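Local coordinates for tudor domain-containing protein 1 (Homo sapiens, PDB 5M9N) that probably helps silence transposable elements during spermatogenesis through the piRNA pathway, its Tudor domains binding arginine-methylated partners such as Piwi proteins, at residues 87-92 / 102-107. Numbering follows the deposited sequence.
Sequences DICCAQ and ASVLAY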
ATOM      1  N   ASP A  87       5.409  11.702   9.413  1.00 30.71           N
ATOM      2  CA  ASP A  87       4.710  11.212  10.561  1.00 30.05           C
ATOM      3  C   ASP A  87       3.668  10.224  10.011  1.00 28.95           C
ATOM      4  O   ASP A  87       3.229  10.351   8.866  1.00 27.71           O
ATOM      5  CB  ASP A  87       3.940  12.312  11.291  1.00 30.15           C
ATOM      6  CG  ASP A  87       4.819  13.138  12.202  1.00 31.04           C
ATOM      7  OD1 ASP A  87       6.020  12.846  12.312  1.00 31.03           O
ATOM      8  OD2 ASP A  87       4.223  14.035  12.808  1.00 31.33           O
ATOM      9  N   ILE A  88       3.290   9.270  10.850  1.00 28.93           N
ATOM     10  CA  ILE A  88       2.045   8.506  10.608  1.00 28.56           C
ATOM     11  C   ILE A  88       0.941   9.223  11.357  1.00 28.47           C
ATOM     12  O   ILE A  88       1.159   9.707  12.457  1.00 29.50           O
ATOM     13  CB  ILE A  88       2.180   7.058  11.080  1.00 28.81           C
ATOM     14  CG1 ILE A  88       3.354   6.374  10.375  1.00 29.22           C
ATOM     15  CG2 ILE A  88       0.923   6.252  10.732  1.00 28.49           C
ATOM     16  CD1 ILE A  88       3.189   6.221   8.871  1.00 28.80           C
ATOM     17  N   CYS A  89      -0.221   9.336  10.763  1.00 28.06           N
ATOM     18  CA  CYS A  89      -1.392   9.884  11.458  1.00 28.07           C
ATOM     19  C   CYS A  89      -2.633   9.141  10.944  1.00 27.21           C
ATOM     20  O   CYS A  89      -2.479   8.111  10.286  1.00 27.20           O
ATOM     21  CB  CYS A  89      -1.476  11.384  11.219  1.00 28.43           C
ATOM     22  SG  CYS A  89      -1.753  11.879   9.529  1.00 29.52           S
ATOM     23  N   CYS A  90      -3.826   9.614  11.285  1.00 27.15           N
ATOM     24  CA  CYS A  90      -5.104   9.155  10.707  1.00 27.14           C
ATOM     25  C   CYS A  90      -5.543  10.175   9.668  1.00 26.59           C
ATOM     26  O   CYS A  90      -5.349  11.392   9.851  1.00 26.42           O
ATOM     27  CB  CYS A  90      -6.167   8.964  11.783  1.00 28.03           C
ATOM     28  SG  CYS A  90      -5.643   8.019  13.216  1.00 29.84           S
ATOM     29  N   ALA A  91      -6.013   9.666   8.536  1.00 25.47           N
ATOM     30  CA  ALA A  91      -6.545  10.424   7.434  1.00 25.13           C
ATOM     31  C   ALA A  91      -7.919   9.867   7.046  1.00 25.62           C
ATOM     32  O   ALA A  91      -8.086   8.622   6.955  1.00 24.59           O
ATOM     33  CB  ALA A  91      -5.615  10.316   6.274  1.00 24.76           C
ATOM     34  N   GLN A  92      -8.884  10.768   6.806  1.00 26.07           N
ATOM     35  CA  GLN A  92     -10.226  10.363   6.389  1.00 26.79           C
ATOM     36  C   GLN A  92     -10.329  10.367   4.860  1.00 26.83           C
ATOM     37  O   GLN A  92     -10.272  11.423   4.208  1.00 26.95           O
ATOM     38  CB  GLN A  92     -11.208  11.360   7.015  1.00 27.75           C
ATOM     39  CG  GLN A  92     -12.633  10.969   7.003  1.00 28.41           C
ATOM     40  CD  GLN A  92     -13.498  11.981   7.717  1.00 29.23           C
ATOM     41  OE1 GLN A  92     -13.067  13.105   8.061  1.00 30.04           O
ATOM     42  NE2 GLN A  92     -14.708  11.635   7.888  1.00 30.00           N
ATOM     43  N   ALA A 102      -2.071   6.734   7.640  1.00 23.04           N
ATOM     44  CA  ALA A 102      -1.528   7.455   6.535  1.00 23.32           C
ATOM     45  C   ALA A 102      -0.190   8.114   6.910  1.00 24.14           C
ATOM     46  O   ALA A 102      -0.023   8.547   8.034  1.00 24.34           O
ATOM     47  CB  ALA A 102      -2.484   8.500   6.059  1.00 23.49           C
ATOM     48  N   SER A 103       0.730   8.074   5.956  1.00 24.55           N
ATOM     49  CA  SER A 103       2.048   8.745   6.058  1.00 25.63           C
ATOM     50  C   SER A 103       1.949  10.123   5.476  1.00 26.18           C
ATOM     51  O   SER A 103       1.470  10.290   4.395  1.00 26.57           O
ATOM     52  CB  SER A 103       3.041   7.951   5.248  1.00 25.83           C
ATOM     53  OG  SER A 103       4.330   8.432   5.463  1.00 27.27           O
ATOM     54  N   VAL A 104       2.455  11.123   6.187  1.00 27.15           N
ATOM     55  CA  VAL A 104       2.484  12.491   5.662  1.00 27.47           C
ATOM     56  C   VAL A 104       3.613  12.658   4.645  1.00 27.09           C
ATOM     57  O   VAL A 104       4.766  12.584   5.029  1.00 27.82           O
ATOM     58  CB  VAL A 104       2.659  13.441   6.837  1.00 28.26           C
ATOM     59  CG1 VAL A 104       2.725  14.901   6.370  1.00 28.89           C
ATOM     60  CG2 VAL A 104       1.530  13.216   7.840  1.00 28.67           C
ATOM     61  N   LEU A 105       3.314  12.825   3.358  1.00 26.34           N
ATOM     62  CA  LEU A 105       4.398  12.794   2.354  1.00 26.45           C
ATOM     63  C   LEU A 105       4.959  14.201   2.077  1.00 26.62           C
ATOM     64  O   LEU A 105       6.101  14.322   1.834  1.00 27.03           O
ATOM     65  CB  LEU A 105       3.979  12.142   1.048  1.00 25.96           C
ATOM     66  CG  LEU A 105       3.367  10.715   1.191  1.00 25.50           C
ATOM     67  CD1 LEU A 105       2.895  10.277  -0.155  1.00 25.23           C
ATOM     68  CD2 LEU A 105       4.408   9.790   1.743  1.00 25.75           C
ATOM     69  N   ALA A 106       4.121  15.220   2.183  1.00 26.56           N
ATOM     70  CA  ALA A 106       4.439  16.587   1.756  1.00 26.84           C
ATOM     71  C   ALA A 106       3.251  17.463   2.073  1.00 27.07           C
ATOM     72  O   ALA A 106       2.079  17.008   2.051  1.00 26.40           O
ATOM     73  CB  ALA A 106       4.756  16.650   0.250  1.00 26.62           C
ATOM     74  N   TYR A 107       3.514  18.741   2.353  1.00 27.42           N
ATOM     75  CA  TYR A 107       2.411  19.680   2.390  1.00 27.97           C
ATOM     76  C   TYR A 107       2.164  20.162   0.972  1.00 28.41           C
ATOM     77  O   TYR A 107       3.110  20.565   0.257  1.00 28.72           O
ATOM     78  CB  TYR A 107       2.704  20.856   3.352  1.00 28.91           C
ATOM     79  CG  TYR A 107       2.334  20.544   4.755  1.00 29.04           C
ATOM     80  CD1 TYR A 107       3.041  19.614   5.461  1.00 29.26           C
ATOM     81  CD2 TYR A 107       1.273  21.191   5.382  1.00 29.79           C
ATOM     82  CE1 TYR A 107       2.681  19.259   6.764  1.00 29.69           C
ATOM     83  CE2 TYR A 107       0.912  20.886   6.685  1.00 30.20           C
ATOM     84  CZ  TYR A 107       1.618  19.890   7.374  1.00 30.26           C
ATOM     85  OH  TYR A 107       1.291  19.573   8.704  1.00 31.14           O
TER
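Asp-87 opens the pairing with its backbone: its O takes the N-H of Val-104 at 2.9 Å in a nearly straight bond, and the CA-H of Ser-103 leans on the same oxygen. Its carboxylate turns to other partners, the N-H of Ala-84 and a salt bridge to Lys-21. Ile-88 faces Ser-103 as an antiparallel non-hydrogen-bonded pair, their CA atoms 4.6 Å apart. With CG1 beside the backbone N (chi1 -58°), the isoleucine sends CD1 back across to Ser-103, 4.0 Å from its CB, while its CA-H approaches Ala-102 O. Cys-89 and Ala-102 form the hydrogen-bonded pair: Cys-89 N reaches Ala-102 O at 2.8 Å. Ala-102 N returns to Cys-89 O at 3.0 Å. Lodged between its own backbone N and carbonyl carbon, SG of Cys-89 lies 3.9 Å from CG2 of Val-104, on the face shared with Ala-102. The side chain of Cys-90 packs on helix 58-73 and Cys-132. Beyond it, Ala-91 sets CB against CB of Ala-102 at 3.6 Å, methyl to methyl. The short segment axes meet at 109°, far from antiparallel, consistent with strand coiling in the SH3-like barrel of the second Tudor domain and with the classic bulge at Leu-105 and Ala-106 opposite Leu-114; strand 112-117 adjoins the other edge of 99-109, and 131-132 that of 88-92. Three main-chain bonds thus fix the register, while small apolar groups, a thiol and methyls, meet across the buried side, which probably helps the strands come close without any side-chain hydrogen bond between them.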